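Local coordinates for D-3-phosphoglycerate dehydrogenase (Sulfolobus tokodaii, PDB 2EKL), which probably oxidises D-3-phosphoglycerate with NAD as cofactor, an early step of serine synthesis, at residues I228-R233 against Y252-D257; L202-S207 against A234-G239; D257-E262 against V278-H283. One frame throughout, in Å; residues are numbered along the deposited sequence.

Interaction 1: I228-R233 against Y252-D257; sequences IVNTSR and YAYATD. With NAD (nicotinamide-adenine-dinucleotide), chain B.
I228 and Y254 begin a run of parallel beta bridges that continues through V229–A255 and N230–T256, the two strand axes lying 4.6 Å apart at 13°. A253 O takes I228 N, I228 O takes A255 N, A255 O takes N230 N, and N230 O takes D257 N at 3.0 Å. These are neighbouring strands of the Rossmann-type sheet, joined by the beta-alpha-beta crossover through helix 239-247. The close packing lies on the face bearing I228, N230, Y254 and T256. I228 CG2 meets Y254 CD1 at 3.8 Å. The N230 side chain runs alongside the tyrosine, its amide turned 69° from the ring, and ND2 gives an in-plane hydrogen bond to Y254 OH at 3.1 Å. With CG anti to the backbone N (chi1 -173°), N230 also spans the turn that follows: ND2 reaches R233 O at 3.0 Å, approaching from above the carbonyl plane, while S232 OG and S232 N grip OD1 from opposite faces, the latter closing an Asx turn. The face of V229 and A255 meets more loosely, CG2 to CB at 4.4 Å, and there helix 102-118 supplies the packing. At the cofactor end T231 CG2 only grazes D257 CB at 4.1 Å, and partly exposed R233 turns away to a salt bridge with D80. Just past the strand ends the chain holds the nicotinamide: NAD N7N donates to T231 O and, at 2.7 Å, to D257 OD2. Both protons of this nitrogen thus meet acceptors placed by the strand register, probably holding the carboxamide in one rotation.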
loop_
_atom_site.group_PDB
_atom_site.type_symbol
_atom_site.label_atom_id
_atom_site.label_comp_id
_atom_site.label_asym_id
_atom_site.label_seq_id
_atom_site.Cartn_x
_atom_site.Cartn_y
_atom_site.Cartn_z
ATOM N N ILE A 228 -11.351 -4.659 -7.039
ATOM C CA ILE A 228 -11.531 -3.453 -7.839
ATOM C C ILE A 228 -11.048 -2.230 -7.068
ATOM O O ILE A 228 -11.466 -2.005 -5.936
ATOM C CB ILE A 228 -13.022 -3.256 -8.207
ATOM C CG1 ILE A 228 -13.556 -4.511 -8.904
ATOM C CG2 ILE A 228 -13.181 -2.040 -9.107
ATOM C CD1 ILE A 228 -15.071 -4.476 -9.179
ATOM N N VAL A 229 -10.168 -1.447 -7.687
ATOM C CA VAL A 229 -9.633 -0.246 -7.047
ATOM C C VAL A 229 -10.074 0.965 -7.851
ATOM O O VAL A 229 -10.047 0.943 -9.083
ATOM C CB VAL A 229 -8.083 -0.274 -6.992
ATOM C CG1 VAL A 229 -7.559 0.962 -6.257
ATOM C CG2 VAL A 229 -7.611 -1.537 -6.286
ATOM N N ASN A 230 -10.476 2.027 -7.163
ATOM C CA ASN A 230 -10.924 3.226 -7.857
ATOM C C ASN A 230 -10.445 4.512 -7.192
ATOM O O ASN A 230 -10.857 4.834 -6.082
ATOM C CB ASN A 230 -12.458 3.233 -7.936
ATOM C CG ASN A 230 -13.002 4.375 -8.793
ATOM O OD1 ASN A 230 -12.246 5.159 -9.366
ATOM N ND2 ASN A 230 -14.324 4.468 -8.881
ATOM N N THR A 231 -9.558 5.234 -7.872
ATOM C CA THR A 231 -9.077 6.511 -7.357
ATOM C C THR A 231 -9.370 7.595 -8.384
ATOM O O THR A 231 -8.833 8.696 -8.298
ATOM C CB THR A 231 -7.559 6.504 -7.069
ATOM O OG1 THR A 231 -6.842 6.142 -8.255
ATOM C CG2 THR A 231 -7.232 5.528 -5.952
ATOM N N SER A 232 -10.230 7.282 -9.349
ATOM C CA SER A 232 -10.580 8.242 -10.392
ATOM C C SER A 232 -11.890 8.964 -10.080
ATOM O O SER A 232 -11.878 10.035 -9.468
ATOM C CB SER A 232 -10.650 7.543 -11.758
ATOM O OG SER A 232 -11.612 6.502 -11.783
ATOM N N ARG A 233 -13.015 8.393 -10.507
ATOM C CA ARG A 233 -14.324 8.986 -10.249
ATOM C C ARG A 233 -15.342 7.922 -9.850
ATOM O O ARG A 233 -15.396 6.846 -10.446
ATOM C CB ARG A 233 -14.847 9.730 -11.480
ATOM C CG ARG A 233 -14.217 11.091 -11.711
ATOM C CD ARG A 233 -15.174 11.986 -12.477
ATOM N NE ARG A 233 -14.645 13.332 -12.672
ATOM C CZ ARG A 233 -15.337 14.332 -13.209
ATOM N NH1 ARG A 233 -16.590 14.135 -13.602
ATOM N NH2 ARG A 233 -14.778 15.526 -13.357
ATOM N N TYR A 252 -14.213 -9.625 -4.337
ATOM C CA TYR A 252 -13.464 -9.861 -3.109
ATOM C C TYR A 252 -13.391 -8.571 -2.301
ATOM O O TYR A 252 -13.524 -8.579 -1.071
ATOM C CB TYR A 252 -12.046 -10.336 -3.445
ATOM C CG TYR A 252 -11.204 -10.673 -2.238
ATOM C CD1 TYR A 252 -11.366 -11.886 -1.566
ATOM C CD2 TYR A 252 -10.246 -9.777 -1.762
ATOM C CE1 TYR A 252 -10.591 -12.199 -0.451
ATOM C CE2 TYR A 252 -9.467 -10.081 -0.643
ATOM C CZ TYR A 252 -9.644 -11.294 0.004
ATOM O OH TYR A 252 -8.874 -11.611 1.101
ATOM N N ALA A 253 -13.183 -7.460 -2.999
ATOM C CA ALA A 253 -13.092 -6.171 -2.336
ATOM C C ALA A 253 -13.149 -5.009 -3.314
ATOM O O ALA A 253 -12.765 -5.138 -4.482
ATOM C CB ALA A 253 -11.790 -6.094 -1.521
ATOM N N TYR A 254 -13.652 -3.879 -2.826
ATOM C CA TYR A 254 -13.717 -2.649 -3.601
ATOM C C TYR A 254 -12.956 -1.636 -2.748
ATOM O O TYR A 254 -13.346 -1.352 -1.611
ATOM C CB TYR A 254 -15.165 -2.177 -3.794
ATOM C CG TYR A 254 -15.292 -0.887 -4.591
ATOM C CD1 TYR A 254 -14.928 -0.833 -5.940
ATOM C CD2 TYR A 254 -15.788 0.274 -3.999
ATOM C CE1 TYR A 254 -15.058 0.348 -6.676
ATOM C CE2 TYR A 254 -15.922 1.458 -4.726
ATOM C CZ TYR A 254 -15.556 1.487 -6.063
ATOM O OH TYR A 254 -15.699 2.653 -6.780
ATOM N N ALA A 255 -11.849 -1.127 -3.279
ATOM C CA ALA A 255 -11.032 -0.148 -2.562
ATOM C C ALA A 255 -11.125 1.160 -3.323
ATOM O O ALA A 255 -10.760 1.222 -4.494
ATOM C CB ALA A 255 -9.583 -0.624 -2.495
ATOM N N THR A 256 -11.586 2.216 -2.662
ATOM C CA THR A 256 -11.765 3.480 -3.355
ATOM C C THR A 256 -11.416 4.718 -2.541
ATOM O O THR A 256 -11.506 4.717 -1.314
ATOM C CB THR A 256 -13.231 3.599 -3.830
ATOM O OG1 THR A 256 -13.397 4.782 -4.611
ATOM C CG2 THR A 256 -14.174 3.660 -2.626
ATOM N N ASP A 257 -11.006 5.772 -3.244
ATOM C CA ASP A 257 -10.686 7.042 -2.612
ATOM C C ASP A 257 -11.828 8.005 -2.950
ATOM O O ASP A 257 -11.852 9.145 -2.489
ATOM C CB ASP A 257 -9.364 7.592 -3.159
ATOM C CG ASP A 257 -8.944 8.888 -2.485
ATOM O OD1 ASP A 257 -8.914 8.932 -1.234
ATOM O OD2 ASP A 257 -8.631 9.863 -3.205
HETATM P PA NAD B . -5.684 11.450 -17.870
HETATM O O1A NAD B . -4.219 11.526 -18.009
HETATM O O2A NAD B . -6.495 12.449 -18.680
HETATM O O5B NAD B . -6.105 9.945 -18.224
HETATM C C5B NAD B . -7.478 9.584 -18.219
HETATM C C4B NAD B . -7.562 8.349 -19.304
HETATM O O4B NAD B . -8.783 7.608 -19.144
HETATM C C3B NAD B . -7.362 8.886 -20.760
HETATM O O3B NAD B . -6.322 8.189 -21.443
HETATM C C2B NAD B . -8.775 8.758 -21.344
HETATM O O2B NAD B . -8.901 8.645 -22.741
HETATM C C1B NAD B . -9.237 7.601 -20.538
HETATM N N9A NAD B . -10.714 7.368 -20.605
HETATM C C8A NAD B . -11.777 8.259 -20.565
HETATM N N7A NAD B . -12.943 7.579 -20.663
HETATM C C5A NAD B . -12.652 6.261 -20.764
HETATM C C6A NAD B . -13.425 5.041 -20.894
HETATM N N6A NAD B . -14.748 5.072 -20.938
HETATM N N1A NAD B . -12.757 3.773 -20.978
HETATM C C2A NAD B . -11.328 3.673 -20.937
HETATM N N3A NAD B . -10.570 4.861 -20.812
HETATM C C4A NAD B . -11.227 6.118 -20.728
HETATM O O3 NAD B . -6.092 11.690 -16.331
HETATM P PN NAD B . -5.294 11.327 -14.976
HETATM O O1N NAD B . -4.515 10.094 -15.169
HETATM O O2N NAD B . -4.506 12.556 -14.667
HETATM O O5D NAD B . -6.538 11.212 -14.015
HETATM C C5D NAD B . -7.304 10.027 -14.005
HETATM C C4D NAD B . -8.469 10.127 -13.043
HETATM O O4D NAD B . -8.039 10.266 -11.701
HETATM C C3D NAD B . -9.452 11.313 -13.268
HETATM O O3D NAD B . -10.815 10.888 -13.115
HETATM C C2D NAD B . -9.004 12.323 -12.275
HETATM O O2D NAD B . -9.947 13.360 -12.088
HETATM C C1D NAD B . -8.712 11.381 -11.141
HETATM N N1N NAD B . -7.864 11.877 -10.020
HETATM C C2N NAD B . -8.292 11.600 -8.684
HETATM C C3N NAD B . -7.496 12.065 -7.595
HETATM C C7N NAD B . -7.930 11.778 -6.208
HETATM O O7N NAD B . -7.675 12.717 -5.282
HETATM N N7N NAD B . -8.547 10.668 -5.831
HETATM C C4N NAD B . -6.253 12.821 -7.907
HETATM C C5N NAD B . -5.832 13.095 -9.269
HETATM C C6N NAD B . -6.656 12.612 -10.334
#

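Interaction 2: L202-S207 against A234-G239; sequences LHVTVS and AVAVNG. With NAD (nicotinamide-adenine-dinucleotide), chain B.
L202 and V237 meet methyl to methyl, CD1 against CG2 at 3.2 Å, tighter than usual van der Waals contact, the two side chains crossing at about a right angle. V237 CG2 lies anti to its carbonyl carbon (chi1 178° for CG1), which turns that branch toward the leucine. From there the contact continues as a row of small bumps set against the short 3-10 turn 234-236, closed by V237 N bonding to A234 O. A236 CB is the central knob, seated in the notch between V204 CG2, at 3.8 Å, and V206 CG2, at 4.3 Å. V206 CG2 also meets V235 CG2 at 3.8 Å as these side chains slide past one another in opposite directions. V235 CG2 then reaches S207 O at 3.6 Å, burying a carbonyl oxygen that finds no polar partner, although S207 itself is exposed. No hydrogen bond crosses between the segments; the fit is one of apolar shape. It joins the loop after strand 199-202 to the turn leading into helix 239-247, which N238 caps through OD1 to A241 N. The other branches of the valines serve NAD: V204 CG1 packs on the adenine at C4A, 3.6 Å away, and V206 CG1 approaches N7A at 4.1 Å. On the side of the nicotinamide ribose, V204 O accepts from NAD O3D at a short 2.5 Å. The division of labour suggests that aliphatic packing helps to shape the wall beside the adenine, while a backbone carbonyl supplies the polarity that grips the nicotinamide ribose.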
loop_
_atom_site.group_PDB
_atom_site.type_symbol
_atom_site.label_atom_id
_atom_site.label_comp_id
_atom_site.label_asym_id
_atom_site.label_seq_id
_atom_site.Cartn_x
_atom_site.Cartn_y
_atom_site.Cartn_z
ATOM N N LEU A 202 -9.296 1.554 -11.797
ATOM C CA LEU A 202 -9.929 2.589 -12.614
ATOM C C LEU A 202 -9.230 3.941 -12.529
ATOM O O LEU A 202 -9.029 4.479 -11.441
ATOM C CB LEU A 202 -11.393 2.736 -12.200
ATOM C CG LEU A 202 -12.172 1.420 -12.108
ATOM C CD1 LEU A 202 -13.578 1.704 -11.611
ATOM C CD2 LEU A 202 -12.209 0.728 -13.474
ATOM N N HIS A 203 -8.876 4.488 -13.689
ATOM C CA HIS A 203 -8.175 5.768 -13.769
ATOM C C HIS A 203 -8.678 6.567 -14.963
ATOM O O HIS A 203 -7.896 7.156 -15.708
ATOM C CB HIS A 203 -6.678 5.509 -13.914
ATOM C CG HIS A 203 -6.113 4.670 -12.815
ATOM N ND1 HIS A 203 -5.913 5.158 -11.543
ATOM C CD2 HIS A 203 -5.776 3.360 -12.775
ATOM C CE1 HIS A 203 -5.476 4.183 -10.765
ATOM N NE2 HIS A 203 -5.385 3.081 -11.488
ATOM N N VAL A 204 -9.993 6.588 -15.130
ATOM C CA VAL A 204 -10.613 7.285 -16.250
ATOM C C VAL A 204 -11.101 8.691 -15.941
ATOM O O VAL A 204 -11.319 9.054 -14.784
ATOM C CB VAL A 204 -11.831 6.497 -16.777
ATOM C CG1 VAL A 204 -11.402 5.116 -17.240
ATOM C CG2 VAL A 204 -12.893 6.391 -15.681
ATOM N N THR A 205 -11.263 9.476 -17.001
ATOM C CA THR A 205 -11.792 10.827 -16.904
ATOM C C THR A 205 -13.163 10.733 -17.558
ATOM O O THR A 205 -13.271 10.483 -18.760
ATOM C CB THR A 205 -10.950 11.842 -17.692
ATOM O OG1 THR A 205 -10.746 11.356 -19.025
ATOM C CG2 THR A 205 -9.612 12.074 -17.008
ATOM N N VAL A 206 -14.209 10.907 -16.761
ATOM C CA VAL A 206 -15.572 10.833 -17.265
ATOM C C VAL A 206 -16.393 11.982 -16.702
ATOM O O VAL A 206 -16.028 12.577 -15.687
ATOM C CB VAL A 206 -16.240 9.500 -16.865
ATOM C CG1 VAL A 206 -15.538 8.337 -17.553
ATOM C CG2 VAL A 206 -16.187 9.324 -15.356
ATOM N N SER A 207 -17.500 12.295 -17.367
ATOM C CA SER A 207 -18.372 13.375 -16.923
ATOM C C SER A 207 -19.338 12.872 -15.852
ATOM O O SER A 207 -19.455 11.668 -15.622
ATOM C CB SER A 207 -19.155 13.940 -18.110
ATOM O OG SER A 207 -19.922 12.932 -18.741
ATOM N N ALA A 234 -16.153 8.231 -8.848
ATOM C CA ALA A 234 -17.161 7.292 -8.379
ATOM C C ALA A 234 -18.171 6.947 -9.472
ATOM O O ALA A 234 -18.556 5.788 -9.619
ATOM C CB ALA A 234 -17.884 7.866 -7.158
ATOM N N VAL A 235 -18.586 7.947 -10.247
ATOM C CA VAL A 235 -19.571 7.730 -11.308
ATOM C C VAL A 235 -19.138 6.750 -12.400
ATOM O O VAL A 235 -19.966 6.312 -13.202
ATOM C CB VAL A 235 -19.988 9.069 -11.980
ATOM C CG1 VAL A 235 -20.576 10.007 -10.941
ATOM C CG2 VAL A 235 -18.799 9.710 -12.670
ATOM N N ALA A 236 -17.854 6.406 -12.435
ATOM C CA ALA A 236 -17.356 5.464 -13.431
ATOM C C ALA A 236 -17.876 4.065 -13.107
ATOM O O ALA A 236 -17.834 3.166 -13.946
ATOM C CB ALA A 236 -15.827 5.463 -13.440
ATOM N N VAL A 237 -18.382 3.899 -11.889
ATOM C CA VAL A 237 -18.902 2.611 -11.436
ATOM C C VAL A 237 -20.371 2.662 -11.030
ATOM O O VAL A 237 -20.810 3.605 -10.373
ATOM C CB VAL A 237 -18.105 2.094 -10.217
ATOM C CG1 VAL A 237 -18.698 0.778 -9.716
ATOM C CG2 VAL A 237 -16.647 1.912 -10.595
ATOM N N ASN A 238 -21.123 1.641 -11.430
ATOM C CA ASN A 238 -22.532 1.543 -11.061
ATOM C C ASN A 238 -22.500 1.030 -9.621
ATOM O O ASN A 238 -22.268 -0.157 -9.387
ATOM C CB ASN A 238 -23.249 0.530 -11.961
ATOM C CG ASN A 238 -24.727 0.401 -11.638
ATOM O OD1 ASN A 238 -25.137 0.534 -10.486
ATOM N ND2 ASN A 238 -25.533 0.119 -12.656
ATOM N N GLY A 239 -22.721 1.930 -8.666
ATOM C CA GLY A 239 -22.681 1.562 -7.261
ATOM C C GLY A 239 -23.672 0.504 -6.825
ATOM O O GLY A 239 -23.371 -0.328 -5.968
HETATM P PA NAD B . -5.684 11.450 -17.870
HETATM O O1A NAD B . -4.219 11.526 -18.009
HETATM O O2A NAD B . -6.495 12.449 -18.680
HETATM O O5B NAD B . -6.105 9.945 -18.224
HETATM C C5B NAD B . -7.478 9.584 -18.219
HETATM C C4B NAD B . -7.562 8.349 -19.304
HETATM O O4B NAD B . -8.783 7.608 -19.144
HETATM C C3B NAD B . -7.362 8.886 -20.760
HETATM O O3B NAD B . -6.322 8.189 -21.443
HETATM C C2B NAD B . -8.775 8.758 -21.344
HETATM O O2B NAD B . -8.901 8.645 -22.741
HETATM C C1B NAD B . -9.237 7.601 -20.538
HETATM N N9A NAD B . -10.714 7.368 -20.605
HETATM C C8A NAD B . -11.777 8.259 -20.565
HETATM N N7A NAD B . -12.943 7.579 -20.663
HETATM C C5A NAD B . -12.652 6.261 -20.764
HETATM C C6A NAD B . -13.425 5.041 -20.894
HETATM N N6A NAD B . -14.748 5.072 -20.938
HETATM N N1A NAD B . -12.757 3.773 -20.978
HETATM C C2A NAD B . -11.328 3.673 -20.937
HETATM N N3A NAD B . -10.570 4.861 -20.812
HETATM C C4A NAD B . -11.227 6.118 -20.728
HETATM O O3 NAD B . -6.092 11.690 -16.331
HETATM P PN NAD B . -5.294 11.327 -14.976
HETATM O O1N NAD B . -4.515 10.094 -15.169
HETATM O O2N NAD B . -4.506 12.556 -14.667
HETATM O O5D NAD B . -6.538 11.212 -14.015
HETATM C C5D NAD B . -7.304 10.027 -14.005
HETATM C C4D NAD B . -8.469 10.127 -13.043
HETATM O O4D NAD B . -8.039 10.266 -11.701
HETATM C C3D NAD B . -9.452 11.313 -13.268
HETATM O O3D NAD B . -10.815 10.888 -13.115
HETATM C C2D NAD B . -9.004 12.323 -12.275
HETATM O O2D NAD B . -9.947 13.360 -12.088
HETATM C C1D NAD B . -8.712 11.381 -11.141
HETATM N N1N NAD B . -7.864 11.877 -10.020
HETATM C C2N NAD B . -8.292 11.600 -8.684
HETATM C C3N NAD B . -7.496 12.065 -7.595
HETATM C C7N NAD B . -7.930 11.778 -6.208
HETATM O O7N NAD B . -7.675 12.717 -5.282
HETATM N N7N NAD B . -8.547 10.668 -5.831
HETATM C C4N NAD B . -6.253 12.821 -7.907
HETATM C C5N NAD B . -5.832 13.095 -9.269
HETATM C C6N NAD B . -6.656 12.612 -10.334
#

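Interaction 3: D257-E262 against V278-H283; sequences DVFWNE and VIVTTH. With NAD (nicotinamide-adenine-dinucleotide), chain B.
D257 OD1 is gripped by T281 OG1 at 2.7 Å, met on the anti side and 19° out of the carboxylate plane, and by the backbone N of I284. G285 N holds the other oxygen, OD2, so both ends of this buried carboxylate are fixed from the chain that follows strand 278-280. A second carboxylate, E262, faces H283 with its plane 74° from the ring. The N-H on H283 ND1 is bifurcated, to E262 OE1 at 3.0 Å, near the ring plane, and to E262 OE2 at 3.1 Å, tilted from it, both through syn lone pairs; F259 N takes the anti lone pair of E262 OE2 at 2.9 Å. V258 CG1 covers one face of the imidazole in a CH-pi contact, 4.0 Å from its centroid and 17° off the normal. At the ring edge H283 CD2 lies 3.5 Å from NAD O7N, placing the histidine beside the nicotinamide carboxamide. An alanine in place of H283 is likely to leave E262 without its imidazole donor and to open a gap between V258 and the cofactor. Deeper in, F259 CE1 packs on V280 CG2 at 3.7 Å, with W260 over one face of the phenylalanine ring. The pair with E262 probably fixes the turn of the imidazole, leaving NE2 on the nicotinamide side, consistent with the active-site histidine and glutamate of this dehydrogenase family.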
loop_
_atom_site.group_PDB
_atom_site.type_symbol
_atom_site.label_atom_id
_atom_site.label_comp_id
_atom_site.label_asym_id
_atom_site.label_seq_id
_atom_site.Cartn_x
_atom_site.Cartn_y
_atom_site.Cartn_z
ATOM N N ASP A 257 -11.006 5.772 -3.244
ATOM C CA ASP A 257 -10.686 7.042 -2.612
ATOM C C ASP A 257 -11.828 8.005 -2.950
ATOM O O ASP A 257 -11.852 9.145 -2.489
ATOM C CB ASP A 257 -9.364 7.592 -3.159
ATOM C CG ASP A 257 -8.944 8.888 -2.485
ATOM O OD1 ASP A 257 -8.914 8.932 -1.234
ATOM O OD2 ASP A 257 -8.631 9.863 -3.205
ATOM N N VAL A 258 -12.770 7.531 -3.760
ATOM C CA VAL A 258 -13.905 8.354 -4.177
ATOM C C VAL A 258 -15.259 7.668 -3.972
ATOM O O VAL A 258 -15.425 6.478 -4.258
ATOM C CB VAL A 258 -13.769 8.753 -5.666
ATOM C CG1 VAL A 258 -12.514 9.591 -5.865
ATOM C CG2 VAL A 258 -13.724 7.505 -6.538
ATOM N N PHE A 259 -16.227 8.426 -3.467
ATOM C CA PHE A 259 -17.562 7.894 -3.229
ATOM C C PHE A 259 -18.583 8.782 -3.931
ATOM O O PHE A 259 -18.370 9.983 -4.089
ATOM C CB PHE A 259 -17.856 7.840 -1.725
ATOM C CG PHE A 259 -18.297 6.484 -1.242
ATOM C CD1 PHE A 259 -17.434 5.393 -1.305
ATOM C CD2 PHE A 259 -19.577 6.295 -0.724
ATOM C CE1 PHE A 259 -17.839 4.134 -0.863
ATOM C CE2 PHE A 259 -19.990 5.041 -0.279
ATOM C CZ PHE A 259 -19.120 3.958 -0.348
ATOM N N TRP A 260 -19.686 8.179 -4.362
ATOM C CA TRP A 260 -20.736 8.904 -5.066
ATOM C C TRP A 260 -21.135 10.143 -4.276
ATOM O O TRP A 260 -21.359 11.209 -4.849
ATOM C CB TRP A 260 -21.914 7.959 -5.296
ATOM C CG TRP A 260 -21.487 6.770 -6.116
ATOM C CD1 TRP A 260 -21.507 6.661 -7.479
ATOM C CD2 TRP A 260 -20.874 5.570 -5.628
ATOM N NE1 TRP A 260 -20.937 5.470 -7.871
ATOM C CE2 TRP A 260 -20.540 4.782 -6.755
ATOM C CE3 TRP A 260 -20.568 5.084 -4.350
ATOM C CZ2 TRP A 260 -19.915 3.536 -6.639
ATOM C CZ3 TRP A 260 -19.946 3.843 -4.236
ATOM C CH2 TRP A 260 -19.626 3.084 -5.377
ATOM N N ASN A 261 -21.198 9.989 -2.958
ATOM C CA ASN A 261 -21.514 11.080 -2.042
ATOM C C ASN A 261 -20.549 10.940 -0.871
ATOM O O ASN A 261 -20.459 9.875 -0.259
ATOM C CB ASN A 261 -22.958 10.983 -1.545
ATOM C CG ASN A 261 -23.956 11.544 -2.541
ATOM O OD1 ASN A 261 -23.959 12.742 -2.828
ATOM N ND2 ASN A 261 -24.807 10.678 -3.080
ATOM N N GLU A 262 -19.825 12.015 -0.569
ATOM C CA GLU A 262 -18.848 12.002 0.516
ATOM C C GLU A 262 -19.200 13.044 1.579
ATOM O O GLU A 262 -18.966 14.235 1.385
ATOM C CB GLU A 262 -17.451 12.290 -0.057
ATOM C CG GLU A 262 -17.095 11.421 -1.270
ATOM C CD GLU A 262 -15.830 11.869 -1.994
ATOM O OE1 GLU A 262 -15.341 12.985 -1.731
ATOM O OE2 GLU A 262 -15.328 11.103 -2.844
ATOM N N VAL A 278 -15.570 -3.448 1.577
ATOM C CA VAL A 278 -15.375 -2.122 1.013
ATOM C C VAL A 278 -14.350 -1.339 1.831
ATOM O O VAL A 278 -14.476 -1.210 3.053
ATOM C CB VAL A 278 -16.713 -1.346 0.948
ATOM C CG1 VAL A 278 -16.469 0.093 0.503
ATOM C CG2 VAL A 278 -17.657 -2.049 -0.028
ATOM N N ILE A 279 -13.325 -0.845 1.137
ATOM C CA ILE A 279 -12.244 -0.064 1.744
ATOM C C ILE A 279 -12.335 1.348 1.173
ATOM O O ILE A 279 -12.351 1.526 -0.044
ATOM C CB ILE A 279 -10.848 -0.663 1.395
ATOM C CG1 ILE A 279 -10.663 -2.026 2.071
ATOM C CG2 ILE A 279 -9.745 0.285 1.845
ATOM C CD1 ILE A 279 -11.448 -3.160 1.440
ATOM N N VAL A 280 -12.380 2.349 2.045
ATOM C CA VAL A 280 -12.521 3.723 1.586
ATOM C C VAL A 280 -11.604 4.748 2.246
ATOM O O VAL A 280 -11.449 4.763 3.467
ATOM C CB VAL A 280 -13.978 4.237 1.814
ATOM C CG1 VAL A 280 -14.154 5.611 1.167
ATOM C CG2 VAL A 280 -14.990 3.241 1.266
ATOM N N THR A 281 -10.987 5.599 1.431
ATOM C CA THR A 281 -10.181 6.685 1.967
ATOM C C THR A 281 -10.987 7.933 1.616
ATOM O O THR A 281 -11.768 7.935 0.659
ATOM C CB THR A 281 -8.748 6.734 1.384
ATOM O OG1 THR A 281 -8.776 6.507 -0.028
ATOM C CG2 THR A 281 -7.878 5.666 2.061
ATOM N N THR A 282 -10.807 8.987 2.398
ATOM C CA THR A 282 -11.579 10.212 2.240
ATOM C C THR A 282 -11.156 11.206 1.157
ATOM O O THR A 282 -11.027 12.405 1.415
ATOM C CB THR A 282 -11.655 10.922 3.607
ATOM O OG1 THR A 282 -10.332 11.173 4.088
ATOM C CG2 THR A 282 -12.363 10.030 4.621
ATOM N N HIS A 283 -10.971 10.705 -0.062
ATOM C CA HIS A 283 -10.581 11.536 -1.200
ATOM C C HIS A 283 -9.278 12.273 -0.919
ATOM O O HIS A 283 -9.184 13.496 -1.080
ATOM C CB HIS A 283 -11.705 12.527 -1.533
ATOM C CG HIS A 283 -11.790 12.874 -2.985
ATOM N ND1 HIS A 283 -12.989 12.963 -3.659
ATOM C CD2 HIS A 283 -10.825 13.147 -3.894
ATOM C CE1 HIS A 283 -12.758 13.274 -4.922
ATOM N NE2 HIS A 283 -11.454 13.392 -5.092
HETATM P PA NAD B . -5.684 11.450 -17.870
HETATM O O1A NAD B . -4.219 11.526 -18.009
HETATM O O2A NAD B . -6.495 12.449 -18.680
HETATM O O5B NAD B . -6.105 9.945 -18.224
HETATM C C5B NAD B . -7.478 9.584 -18.219
HETATM C C4B NAD B . -7.562 8.349 -19.304
HETATM O O4B NAD B . -8.783 7.608 -19.144
HETATM C C3B NAD B . -7.362 8.886 -20.760
HETATM O O3B NAD B . -6.322 8.189 -21.443
HETATM C C2B NAD B . -8.775 8.758 -21.344
HETATM O O2B NAD B . -8.901 8.645 -22.741
HETATM C C1B NAD B . -9.237 7.601 -20.538
HETATM N N9A NAD B . -10.714 7.368 -20.605
HETATM C C8A NAD B . -11.777 8.259 -20.565
HETATM N N7A NAD B . -12.943 7.579 -20.663
HETATM C C5A NAD B . -12.652 6.261 -20.764
HETATM C C6A NAD B . -13.425 5.041 -20.894
HETATM N N6A NAD B . -14.748 5.072 -20.938
HETATM N N1A NAD B . -12.757 3.773 -20.978
HETATM C C2A NAD B . -11.328 3.673 -20.937
HETATM N N3A NAD B . -10.570 4.861 -20.812
HETATM C C4A NAD B . -11.227 6.118 -20.728
HETATM O O3 NAD B . -6.092 11.690 -16.331
HETATM P PN NAD B . -5.294 11.327 -14.976
HETATM O O1N NAD B . -4.515 10.094 -15.169
HETATM O O2N NAD B . -4.506 12.556 -14.667
HETATM O O5D NAD B . -6.538 11.212 -14.015
HETATM C C5D NAD B . -7.304 10.027 -14.005
HETATM C C4D NAD B . -8.469 10.127 -13.043
HETATM O O4D NAD B . -8.039 10.266 -11.701
HETATM C C3D NAD B . -9.452 11.313 -13.268
HETATM O O3D NAD B . -10.815 10.888 -13.115
HETATM C C2D NAD B . -9.004 12.323 -12.275
HETATM O O2D NAD B . -9.947 13.360 -12.088
HETATM C C1D NAD B . -8.712 11.381 -11.141
HETATM N N1N NAD B . -7.864 11.877 -10.020
HETATM C C2N NAD B . -8.292 11.600 -8.684
HETATM C C3N NAD B . -7.496 12.065 -7.595
HETATM C C7N NAD B . -7.930 11.778 -6.208
HETATM O O7N NAD B . -7.675 12.717 -5.282
HETATM N N7N NAD B . -8.547 10.668 -5.831
HETATM C C4N NAD B . -6.253 12.821 -7.907
HETATM C C5N NAD B . -5.832 13.095 -9.269
HETATM C C6N NAD B . -6.656 12.612 -10.334
#

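Interactions 1 and 3 share D257 and the same sheet: Y254 O and T256 N bond to I279 N and I279 O, so strands 226-230, 251-256 and 278-280 lie side by side. All residues that touch in interaction 1 are buried, and backbone bonds rule it. Interaction 3, at the outermost strand of the sheet in this chain, relies on carboxylates and an imidazole, and its T282 bonds to S123 of the second subunit. Interaction 2 is partly buried, apolar and strandless apart from L202, whose N bonds to V229 O of interaction 1. W260 NE1 reaches V237 O, tying 257-262 to 234-239. All touch NAD, 1 at the carboxamide and ribose, 3 at the carboxamide, 2 mainly at the adenine and nicotinamide ribose.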